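Local coordinates for protein C-type lectin domain family 4, member a4 (Mus musculus, PDB 3VYJ) that probably recognises mannose-type carbohydrates with the help of calcium, as the lectin domain of a dendritic-cell membrane receptor in innate and adaptive immunity, at residues V40-Q45 / Y61-L66; G69-R74 / N94-R99; C100-H105 / N113-K118. All blocks are in the same frame, centred on the assembly; numbering follows the deposited sequence.

Contact 1: residues V40-Q45 / Y61-L66; sequences VVIHSQ and YFIGLL
Ile63 leans on Val40, and its side chain can be followed outward from the backbone to see how an irregular segment is fitted against a strand. Its CB lies 3.7 Å from Val40 O, and it is also close to Val40 CG1. From CB the methyl CG2 runs beside the backbone N and meets Val40 CG1 at 3.7 Å, the two branched side chains crossing obliquely. The same methyl receives the tip of Ile42, whose CD1 approaches to 4.2 Å because its chain is extended at chi2. The other branch, CG1, is held between the backbone N and the carbonyl carbon (chi1 68°), which turns it from Val40 toward the strand 100-106; at its end Ile63 CD1 lies 3.7 Å from Val101 CG1. Phe62, Ile63, Gly64 and Leu65 correspond to the WIGL motif of the C-type lectin fold, and here the strand 61-67 is interrupted at an inverse gamma turn centred on Gly64. At that turn Gly64 N donates to Val40 O over 2.7 Å, a fairly straight bond (160° at the hydrogen) whose donor is tilted 26° from the carbonyl plane. The turn is closed by a weak bond from Leu65 N to Ile63 O, an oxygen that also accepts from Trp25 NE1. All the touching residues are buried, so these bonds give Gly64 N and Ile63 O partners within the core. Beyond the pair, Val40 also packs on Val124 and Gln126 of the strand 121-128, while Ile42 reaches Ile103 and Trp112.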
loop_
_atom_site.group_PDB
_atom_site.type_symbol
_atom_site.label_atom_id
_atom_site.label_comp_id
_atom_site.label_asym_id
_atom_site.label_seq_id
_atom_site.Cartn_x
_atom_site.Cartn_y
_atom_site.Cartn_z
ATOM N N VAL A 40 3.378 2.160 -2.052
ATOM C CA VAL A 40 2.403 2.652 -3.046
ATOM C C VAL A 40 1.429 3.672 -2.457
ATOM O O VAL A 40 1.004 3.548 -1.308
ATOM C CB VAL A 40 1.667 1.470 -3.755
ATOM C CG1 VAL A 40 0.872 0.623 -2.754
ATOM C CG2 VAL A 40 0.780 1.989 -4.865
ATOM N N VAL A 41 1.072 4.660 -3.263
ATOM C CA VAL A 41 0.151 5.717 -2.894
ATOM C C VAL A 41 -1.049 5.571 -3.845
ATOM O O VAL A 41 -0.894 5.686 -5.053
ATOM C CB VAL A 41 0.835 7.109 -3.056
ATOM C CG1 VAL A 41 -0.185 8.229 -2.922
ATOM C CG2 VAL A 41 1.950 7.285 -2.001
ATOM N N ILE A 42 -2.225 5.276 -3.303
ATOM C CA ILE A 42 -3.392 4.909 -4.116
ATOM C C ILE A 42 -4.371 6.068 -4.123
ATOM O O ILE A 42 -4.901 6.430 -3.085
ATOM C CB ILE A 42 -4.066 3.636 -3.564
ATOM C CG1 ILE A 42 -3.092 2.451 -3.635
ATOM C CG2 ILE A 42 -5.346 3.333 -4.333
ATOM C CD1 ILE A 42 -3.461 1.280 -2.746
ATOM N N HIS A 43 -4.577 6.683 -5.286
ATOM C CA HIS A 43 -5.450 7.857 -5.388
ATOM C C HIS A 43 -6.769 7.642 -6.092
ATOM O O HIS A 43 -7.596 8.556 -6.135
ATOM C CB HIS A 43 -4.716 9.026 -6.038
ATOM C CG HIS A 43 -3.853 9.807 -5.074
ATOM N ND1 HIS A 43 -4.354 10.411 -3.977
ATOM C CD2 HIS A 43 -2.481 10.061 -5.070
ATOM C CE1 HIS A 43 -3.357 11.021 -3.306
ATOM N NE2 HIS A 43 -2.213 10.808 -3.975
ATOM N N SER A 44 -6.988 6.451 -6.649
ATOM C CA SER A 44 -8.209 6.202 -7.403
ATOM C C SER A 44 -8.585 4.741 -7.407
ATOM O O SER A 44 -7.748 3.875 -7.107
ATOM C CB SER A 44 -8.047 6.688 -8.849
ATOM O OG SER A 44 -7.096 5.885 -9.524
ATOM N N GLN A 45 -9.846 4.489 -7.783
ATOM C CA GLN A 45 -10.392 3.152 -8.005
ATOM C C GLN A 45 -9.534 2.408 -9.010
ATOM O O GLN A 45 -9.131 1.266 -8.782
ATOM C CB GLN A 45 -11.865 3.250 -8.475
ATOM C CG GLN A 45 -12.585 1.923 -8.711
ATOM C CD GLN A 45 -12.847 1.142 -7.430
ATOM O OE1 GLN A 45 -12.366 0.013 -7.253
ATOM N NE2 GLN A 45 -13.616 1.737 -6.528
ATOM N N TYR A 61 -0.376 -6.628 1.996
ATOM C CA TYR A 61 0.676 -5.813 1.381
ATOM C C TYR A 61 0.663 -4.404 1.940
ATOM O O TYR A 61 -0.354 -3.713 1.833
ATOM C CB TYR A 61 0.478 -5.734 -0.147
ATOM C CG TYR A 61 0.502 -7.073 -0.857
ATOM C CD1 TYR A 61 1.631 -7.494 -1.557
ATOM C CD2 TYR A 61 -0.614 -7.917 -0.835
ATOM C CE1 TYR A 61 1.662 -8.733 -2.195
ATOM C CE2 TYR A 61 -0.594 -9.152 -1.486
ATOM C CZ TYR A 61 0.539 -9.549 -2.163
ATOM O OH TYR A 61 0.544 -10.769 -2.813
ATOM N N PHE A 62 1.803 -3.974 2.485
ATOM C CA PHE A 62 1.968 -2.601 2.983
ATOM C C PHE A 62 1.842 -1.610 1.860
ATOM O O PHE A 62 2.351 -1.832 0.760
ATOM C CB PHE A 62 3.345 -2.391 3.640
ATOM C CG PHE A 62 3.398 -2.790 5.093
ATOM C CD1 PHE A 62 2.505 -2.248 6.020
ATOM C CD2 PHE A 62 4.375 -3.686 5.545
ATOM C CE1 PHE A 62 2.576 -2.605 7.370
ATOM C CE2 PHE A 62 4.438 -4.056 6.883
ATOM C CZ PHE A 62 3.540 -3.514 7.794
ATOM N N ILE A 63 1.156 -0.512 2.153
ATOM C CA ILE A 63 1.074 0.627 1.264
ATOM C C ILE A 63 1.697 1.869 1.937
ATOM O O ILE A 63 2.021 1.853 3.121
ATOM C CB ILE A 63 -0.391 0.879 0.812
ATOM C CG1 ILE A 63 -1.285 1.352 1.943
ATOM C CG2 ILE A 63 -1.022 -0.392 0.261
ATOM C CD1 ILE A 63 -2.645 1.797 1.425
ATOM N N GLY A 64 1.854 2.945 1.194
ATOM C CA GLY A 64 2.525 4.121 1.724
ATOM C C GLY A 64 1.629 5.087 2.479
ATOM O O GLY A 64 1.705 6.288 2.268
ATOM N N LEU A 65 0.806 4.550 3.370
ATOM C CA LEU A 65 -0.143 5.352 4.137
ATOM C C LEU A 65 0.070 5.136 5.636
ATOM O O LEU A 65 0.126 3.987 6.111
ATOM C CB LEU A 65 -1.594 4.996 3.758
ATOM C CG LEU A 65 -2.722 5.801 4.411
ATOM C CD1 LEU A 65 -2.662 7.269 4.034
ATOM C CD2 LEU A 65 -4.098 5.208 4.091
ATOM N N LEU A 66 0.188 6.250 6.365
ATOM C CA LEU A 66 0.400 6.230 7.800
ATOM C C LEU A 66 -0.445 7.256 8.543
ATOM O O LEU A 66 -0.724 8.364 8.032
ATOM C CB LEU A 66 1.864 6.501 8.109
ATOM C CG LEU A 66 2.810 5.377 7.732
ATOM C CD1 LEU A 66 3.355 5.653 6.341
ATOM C CD2 LEU A 66 3.927 5.294 8.749
#

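Contact 2: residues G69-R74 / N94-R99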
loop_
_atom_site.group_PDB
_atom_site.type_symbol
_atom_site.label_atom_id
_atom_site.label_comp_id
_atom_site.label_asym_id
_atom_site.label_seq_id
_atom_site.Cartn_x
_atom_site.Cartn_y
_atom_site.Cartn_z
ATOM N N GLY A 69 -0.938 11.277 13.251
ATOM C CA GLY A 69 -1.382 11.942 14.467
ATOM C C GLY A 69 -2.529 11.215 15.098
ATOM O O GLY A 69 -2.401 10.062 15.495
ATOM N N GLN A 70 -3.666 11.892 15.183
ATOM C CA GLN A 70 -4.843 11.348 15.838
ATOM C C GLN A 70 -5.815 10.948 14.719
ATOM O O GLN A 70 -6.709 11.705 14.373
ATOM C CB GLN A 70 -5.440 12.409 16.795
ATOM C CG GLN A 70 -6.539 11.941 17.753
ATOM C CD GLN A 70 -6.020 11.038 18.864
ATOM O OE1 GLN A 70 -5.043 10.311 18.682
ATOM N NE2 GLN A 70 -6.674 11.081 20.031
ATOM N N ARG A 71 -5.609 9.764 14.138
ATOM C CA ARG A 71 -6.267 9.382 12.861
ATOM C C ARG A 71 -6.182 10.490 11.826
ATOM O O ARG A 71 -7.198 10.901 11.286
ATOM C CB ARG A 71 -7.730 8.944 13.066
ATOM C CG ARG A 71 -7.982 7.459 12.836
ATOM C CD ARG A 71 -7.087 6.629 13.719
ATOM N NE ARG A 71 -7.158 5.193 13.448
ATOM C CZ ARG A 71 -6.086 4.413 13.360
ATOM N NH1 ARG A 71 -4.869 4.947 13.445
ATOM N NH2 ARG A 71 -6.224 3.106 13.157
ATOM N N GLN A 72 -4.975 11.005 11.609
ATOM C CA GLN A 72 -4.706 12.016 10.586
ATOM C C GLN A 72 -3.838 11.320 9.534
ATOM O O GLN A 72 -2.588 11.355 9.592
ATOM C CB GLN A 72 -3.968 13.242 11.165
ATOM C CG GLN A 72 -4.781 14.137 12.109
ATOM C CD GLN A 72 -3.881 14.943 13.045
ATOM O OE1 GLN A 72 -3.631 14.535 14.168
ATOM N NE2 GLN A 72 -3.353 16.053 12.565
ATOM N N TRP A 73 -4.509 10.662 8.589
ATOM C CA TRP A 73 -3.825 9.868 7.565
ATOM C C TRP A 73 -3.050 10.698 6.597
ATOM O O TRP A 73 -3.571 11.673 6.064
ATOM C CB TRP A 73 -4.839 8.989 6.850
ATOM C CG TRP A 73 -5.496 8.024 7.806
ATOM C CD1 TRP A 73 -6.768 8.120 8.358
ATOM C CD2 TRP A 73 -4.915 6.795 8.379
ATOM N NE1 TRP A 73 -7.011 7.064 9.206
ATOM C CE2 TRP A 73 -5.941 6.230 9.263
ATOM C CE3 TRP A 73 -3.693 6.123 8.241
ATOM C CZ2 TRP A 73 -5.737 5.050 9.977
ATOM C CZ3 TRP A 73 -3.489 4.944 8.967
ATOM C CH2 TRP A 73 -4.493 4.413 9.811
ATOM N N ARG A 74 -1.793 10.334 6.359
ATOM C CA ARG A 74 -0.974 11.024 5.372
ATOM C C ARG A 74 -0.256 10.029 4.450
ATOM O O ARG A 74 0.264 8.996 4.896
ATOM C CB ARG A 74 -0.001 12.018 6.050
ATOM C CG ARG A 74 -0.691 13.214 6.757
ATOM C CD ARG A 74 0.254 14.222 7.436
ATOM N NE ARG A 74 -0.446 15.146 8.358
ATOM C CZ ARG A 74 0.120 15.845 9.361
ATOM N NH1 ARG A 74 1.419 15.761 9.622
ATOM N NH2 ARG A 74 -0.626 16.637 10.129
ATOM N N ASN A 94 -11.133 2.042 12.628
ATOM C CA ASN A 94 -11.746 2.557 13.865
ATOM C C ASN A 94 -11.663 1.638 15.089
ATOM O O ASN A 94 -12.067 2.027 16.186
ATOM C CB ASN A 94 -13.200 2.951 13.601
ATOM C CG ASN A 94 -13.333 3.973 12.486
ATOM O OD1 ASN A 94 -12.607 4.964 12.448
ATOM N ND2 ASN A 94 -14.278 3.743 11.579
ATOM N N GLN A 95 -11.124 0.435 14.907
ATOM C CA GLN A 95 -11.047 -0.556 15.986
ATOM C C GLN A 95 -9.914 -0.309 16.985
ATOM O O GLN A 95 -9.995 -0.751 18.132
ATOM C CB GLN A 95 -10.925 -1.975 15.420
ATOM C CG GLN A 95 -11.985 -2.326 14.387
ATOM C CD GLN A 95 -13.381 -1.949 14.848
ATOM O OE1 GLN A 95 -13.872 -2.463 15.856
ATOM N NE2 GLN A 95 -14.024 -1.034 14.119
ATOM N N ASP A 96 -8.857 0.376 16.552
ATOM C CA ASP A 96 -7.647 0.525 17.364
ATOM C C ASP A 96 -6.853 1.742 16.866
ATOM O O ASP A 96 -7.344 2.496 16.043
ATOM C CB ASP A 96 -6.802 -0.760 17.303
ATOM C CG ASP A 96 -6.320 -1.083 15.878
ATOM O OD1 ASP A 96 -6.222 -0.155 15.053
ATOM O OD2 ASP A 96 -6.034 -2.259 15.576
ATOM N N TRP A 97 -5.634 1.933 17.351
ATOM C CA TRP A 97 -4.878 3.131 16.971
ATOM C C TRP A 97 -3.665 2.836 16.133
ATOM O O TRP A 97 -2.791 3.699 15.970
ATOM C CB TRP A 97 -4.474 3.917 18.217
ATOM C CG TRP A 97 -5.648 4.496 18.981
ATOM C CD1 TRP A 97 -6.218 4.012 20.158
ATOM C CD2 TRP A 97 -6.427 5.706 18.646
ATOM N NE1 TRP A 97 -7.267 4.810 20.561
ATOM C CE2 TRP A 97 -7.445 5.843 19.702
ATOM C CE3 TRP A 97 -6.386 6.649 17.620
ATOM C CZ2 TRP A 97 -8.370 6.890 19.705
ATOM C CZ3 TRP A 97 -7.327 7.693 17.628
ATOM C CH2 TRP A 97 -8.293 7.810 18.649
ATOM N N GLU A 98 -3.574 1.621 15.595
ATOM C CA GLU A 98 -2.370 1.245 14.837
ATOM C C GLU A 98 -2.169 2.166 13.642
ATOM O O GLU A 98 -3.132 2.643 13.053
ATOM C CB GLU A 98 -2.380 -0.240 14.450
ATOM C CG GLU A 98 -2.487 -1.194 15.639
ATOM C CD GLU A 98 -1.301 -1.137 16.609
ATOM O OE1 GLU A 98 -0.193 -0.673 16.235
ATOM O OE2 GLU A 98 -1.468 -1.583 17.768
ATOM N N ARG A 99 -0.916 2.420 13.297
ATOM C CA ARG A 99 -0.577 3.538 12.398
ATOM C C ARG A 99 -0.336 3.196 10.926
ATOM O O ARG A 99 -0.380 4.091 10.082
ATOM C CB ARG A 99 0.625 4.313 12.968
ATOM C CG ARG A 99 0.321 4.896 14.361
ATOM C CD ARG A 99 1.377 5.867 14.898
ATOM N NE ARG A 99 0.835 6.564 16.077
ATOM C CZ ARG A 99 0.083 7.670 16.024
ATOM N NH1 ARG A 99 -0.188 8.266 14.865
ATOM N NH2 ARG A 99 -0.366 8.221 17.141
#
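The backbones of 69-74 and 94-99 stay well apart, Arg71 CA and Trp97 CA being the nearest alpha carbons at 7.6 Å, so long side chains must span the gap. This is the calcium-site region of the C-type lectin domain: Asn94 and Glu98 are calcium ligands, and Glu92, Pro93 and Asn94 form the EPN motif associated with mannose-type recognition. Arg71, whose chain is bent at chi2 (56°), brings its guanidinium end-on to a single oxygen. NH1 reaches Glu98 O at 2.9 Å and NH2 reaches the same atom at 3.1 Å, with the oxygen practically in the guanidinium plane. NH2 lies on a carbonyl lone pair, whereas NH1 stands above the carbonyl plane. The flat group is sandwiched between Trp73 CZ2, 3.4 Å above its centre, and Trp97 CA, offset toward the rim on the opposite face. Its rotation is further fixed by a salt bridge to Asp67 and a hydrogen bond to Pro93 O; the ion pair with Asp96 is long. Asp96 OD1 is itself engaged by Glu98 N in an Asx turn, which shapes the loop that presents Glu98 O.

The outer part of the contact is more open to solvent. There the Gln70 amide lies within 16° of parallel to the Trp97 indole, its OE1 3.6 Å from CZ3 of that ring. Arg71 CD approaches the same indole near CE3. Arg99 repeats the end-on grip in the reverse direction, from the loop to the first segment, and its NH1 also serves Asp67 O. On the glycine, NH1 of Arg99 meets Gly69 O at 2.9 Å on a lone pair, while NH2 comes to 3.2 Å, tilted 26° from the carbonyl plane.

Contact 3: residues C100-H105 / N113-K118; sequences CVIINH and NDIPCK. With SO4 (sulfate ion), chain D.
Similar first torsions, -77° at Cys100 and -64° at Cys117, set each SG anti to its own carbonyl carbon and bring the two sulfurs together in a disulfide closed by a chi3 of 101°. It ties the start of the strand 100-106 to the loop just beyond the strand 109-115; the two strands form an antiparallel hairpin of the C-type lectin fold, the second carrying the WND motif, Trp112-Asn113-Asp114. Paired backbone bonds hold the hairpin: Ile102 N to Asn113 O and Asn113 N to Ile102 O, both 2.9 Å, then Ile115 N to Cys100 O at 2.8 Å and a more bent return from Cys100 N to Ile115 O. Between them, at the non-hydrogen-bonded pair Val101 and Asp114, Asp114 CA lies 3.0 Å from Cys100 O. Asn113 and Asp114, both calcium ligands, send their side chains to opposite faces of the sheet, and Asp114 N is hydrogen-bonded to Glu92 OE1, another ligand. A sulfate, probably from the crystallisation liquor, accepts a hydrogen bond from Cys117 N through O1. On the face shared with Asn113, Ile102 and Ile115 cross at about a right angle, Ile102 CG2 meeting Ile115 CD1 at 3.7 Å.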
loop_
_atom_site.group_PDB
_atom_site.type_symbol
_atom_site.label_atom_id
_atom_site.label_comp_id
_atom_site.label_asym_id
_atom_site.label_seq_id
_atom_site.Cartn_x
_atom_site.Cartn_y
_atom_site.Cartn_z
ATOM N N CYS A 100 -0.065 1.917 10.634
ATOM C CA CYS A 100 0.247 1.433 9.264
ATOM C C CYS A 100 -0.933 0.691 8.610
ATOM O O CYS A 100 -1.934 0.425 9.259
ATOM C CB CYS A 100 1.497 0.541 9.278
ATOM S SG CYS A 100 3.042 1.481 9.406
ATOM N N VAL A 101 -0.805 0.374 7.323
ATOM C CA VAL A 101 -1.961 0.034 6.477
ATOM C C VAL A 101 -1.549 -0.985 5.445
ATOM O O VAL A 101 -0.552 -0.796 4.753
ATOM C CB VAL A 101 -2.501 1.268 5.720
ATOM C CG1 VAL A 101 -3.736 0.921 4.884
ATOM C CG2 VAL A 101 -2.820 2.391 6.686
ATOM N N ILE A 102 -2.317 -2.063 5.365
ATOM C CA ILE A 102 -2.139 -3.107 4.340
ATOM C C ILE A 102 -3.387 -3.220 3.457
ATOM O O ILE A 102 -4.523 -3.011 3.916
ATOM C CB ILE A 102 -1.802 -4.497 4.950
ATOM C CG1 ILE A 102 -2.811 -4.873 6.066
ATOM C CG2 ILE A 102 -0.356 -4.531 5.445
ATOM C CD1 ILE A 102 -2.839 -6.354 6.408
ATOM N N ILE A 103 -3.158 -3.508 2.178
ATOM C CA ILE A 103 -4.202 -4.028 1.300
ATOM C C ILE A 103 -4.298 -5.534 1.551
ATOM O O ILE A 103 -3.289 -6.253 1.514
ATOM C CB ILE A 103 -3.879 -3.848 -0.198
ATOM C CG1 ILE A 103 -3.446 -2.424 -0.507
ATOM C CG2 ILE A 103 -5.118 -4.167 -1.048
ATOM C CD1 ILE A 103 -3.171 -2.193 -1.988
ATOM N N ASN A 104 -5.504 -6.012 1.825
ATOM C CA ASN A 104 -5.709 -7.451 1.907
ATOM C C ASN A 104 -7.115 -7.880 1.511
ATOM O O ASN A 104 -8.012 -7.053 1.336
ATOM C CB ASN A 104 -5.314 -8.015 3.276
ATOM C CG ASN A 104 -6.216 -7.546 4.394
ATOM O OD1 ASN A 104 -7.172 -6.794 4.197
ATOM N ND2 ASN A 104 -5.894 -7.984 5.598
ATOM N N HIS A 105 -7.289 -9.185 1.381
ATOM C CA HIS A 105 -8.502 -9.718 0.812
ATOM C C HIS A 105 -9.289 -10.451 1.851
ATOM O O HIS A 105 -8.767 -11.328 2.530
ATOM C CB HIS A 105 -8.162 -10.635 -0.367
ATOM C CG HIS A 105 -9.378 -11.198 -1.062
ATOM N ND1 HIS A 105 -9.943 -10.605 -2.141
ATOM C CD2 HIS A 105 -10.152 -12.316 -0.778
ATOM C CE1 HIS A 105 -11.018 -11.313 -2.526
ATOM N NE2 HIS A 105 -11.149 -12.356 -1.688
ATOM N N ASN A 113 -6.684 -2.534 5.772
ATOM C CA ASN A 113 -6.703 -2.701 7.221
ATOM C C ASN A 113 -5.531 -1.938 7.843
ATOM O O ASN A 113 -4.427 -1.916 7.293
ATOM C CB ASN A 113 -6.555 -4.183 7.592
ATOM C CG ASN A 113 -7.883 -4.932 7.615
ATOM O OD1 ASN A 113 -8.915 -4.435 7.169
ATOM N ND2 ASN A 113 -7.852 -6.150 8.136
ATOM N N ASP A 114 -5.764 -1.318 8.995
ATOM C CA ASP A 114 -4.661 -0.692 9.727
ATOM C C ASP A 114 -4.050 -1.773 10.605
ATOM O O ASP A 114 -4.770 -2.610 11.130
ATOM C CB ASP A 114 -5.132 0.541 10.520
ATOM C CG ASP A 114 -5.977 0.169 11.727
ATOM O OD1 ASP A 114 -7.216 0.101 11.611
ATOM O OD2 ASP A 114 -5.376 -0.120 12.774
ATOM N N ILE A 115 -2.724 -1.810 10.699
ATOM C CA ILE A 115 -2.036 -2.828 11.465
ATOM C C ILE A 115 -0.755 -2.232 12.044
ATOM O O ILE A 115 -0.319 -1.145 11.608
ATOM C CB ILE A 115 -1.613 -4.038 10.583
ATOM C CG1 ILE A 115 -0.688 -3.570 9.457
ATOM C CG2 ILE A 115 -2.827 -4.807 10.059
ATOM C CD1 ILE A 115 0.369 -4.589 9.109
ATOM N N PRO A 116 -0.121 -2.957 12.990
ATOM C CA PRO A 116 1.162 -2.505 13.525
ATOM C C PRO A 116 2.259 -2.411 12.464
ATOM O O PRO A 116 2.446 -3.346 11.668
ATOM C CB PRO A 116 1.505 -3.568 14.581
ATOM C CG PRO A 116 0.176 -4.128 15.005
ATOM C CD PRO A 116 -0.705 -4.064 13.784
ATOM N N CYS A 117 2.971 -1.280 12.467
ATOM C CA CYS A 117 4.063 -0.993 11.542
ATOM C C CYS A 117 5.167 -2.021 11.638
ATOM O O CYS A 117 5.896 -2.250 10.671
ATOM C CB CYS A 117 4.612 0.419 11.800
ATOM S SG CYS A 117 3.356 1.672 11.442
ATOM N N LYS A 118 5.266 -2.646 12.806
ATOM C CA LYS A 118 6.299 -3.627 13.129
ATOM C C LYS A 118 6.073 -4.981 12.449
ATOM O O LYS A 118 7.031 -5.728 12.221
ATOM C CB LYS A 118 6.306 -3.826 14.649
ATOM C CG LYS A 118 7.653 -4.113 15.273
ATOM C CD LYS A 118 7.765 -5.583 15.660
ATOM C CE LYS A 118 8.706 -5.785 16.843
ATOM N NZ LYS A 118 8.611 -7.173 17.372
HETATM S S SO4 D . 4.083 -0.647 15.744
HETATM O O1 SO4 D . 3.361 0.038 14.651
HETATM O O2 SO4 D . 4.424 -2.023 15.318
HETATM O O3 SO4 D . 5.320 0.123 16.052
HETATM O O4 SO4 D . 3.190 -0.732 16.936
#

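How the contacts relate
The three contacts lead from the core of the lectin domain to its calcium site. The strand 61-67 of contact 1 is flanked by contact 3, where Ile63 N lies 3.1 Å from Val101 O, and by the strand 73-75 of contact 2, with Arg74 N 2.8 Å from Leu66 O. In contact 1 the side chain of Ile63 is about 9 Å from those of the calcium ligands Asn113 and Asp114. Contacts 2 and 3, their centres about 11 Å apart, hold four of the five calcium ligands, Asn94 and Glu98 in one, Asn113 and Asp114 in the other; Glu92 lies in neither. Between them, Arg71 NH2 makes a long, weak ion pair with Asp114 OD2.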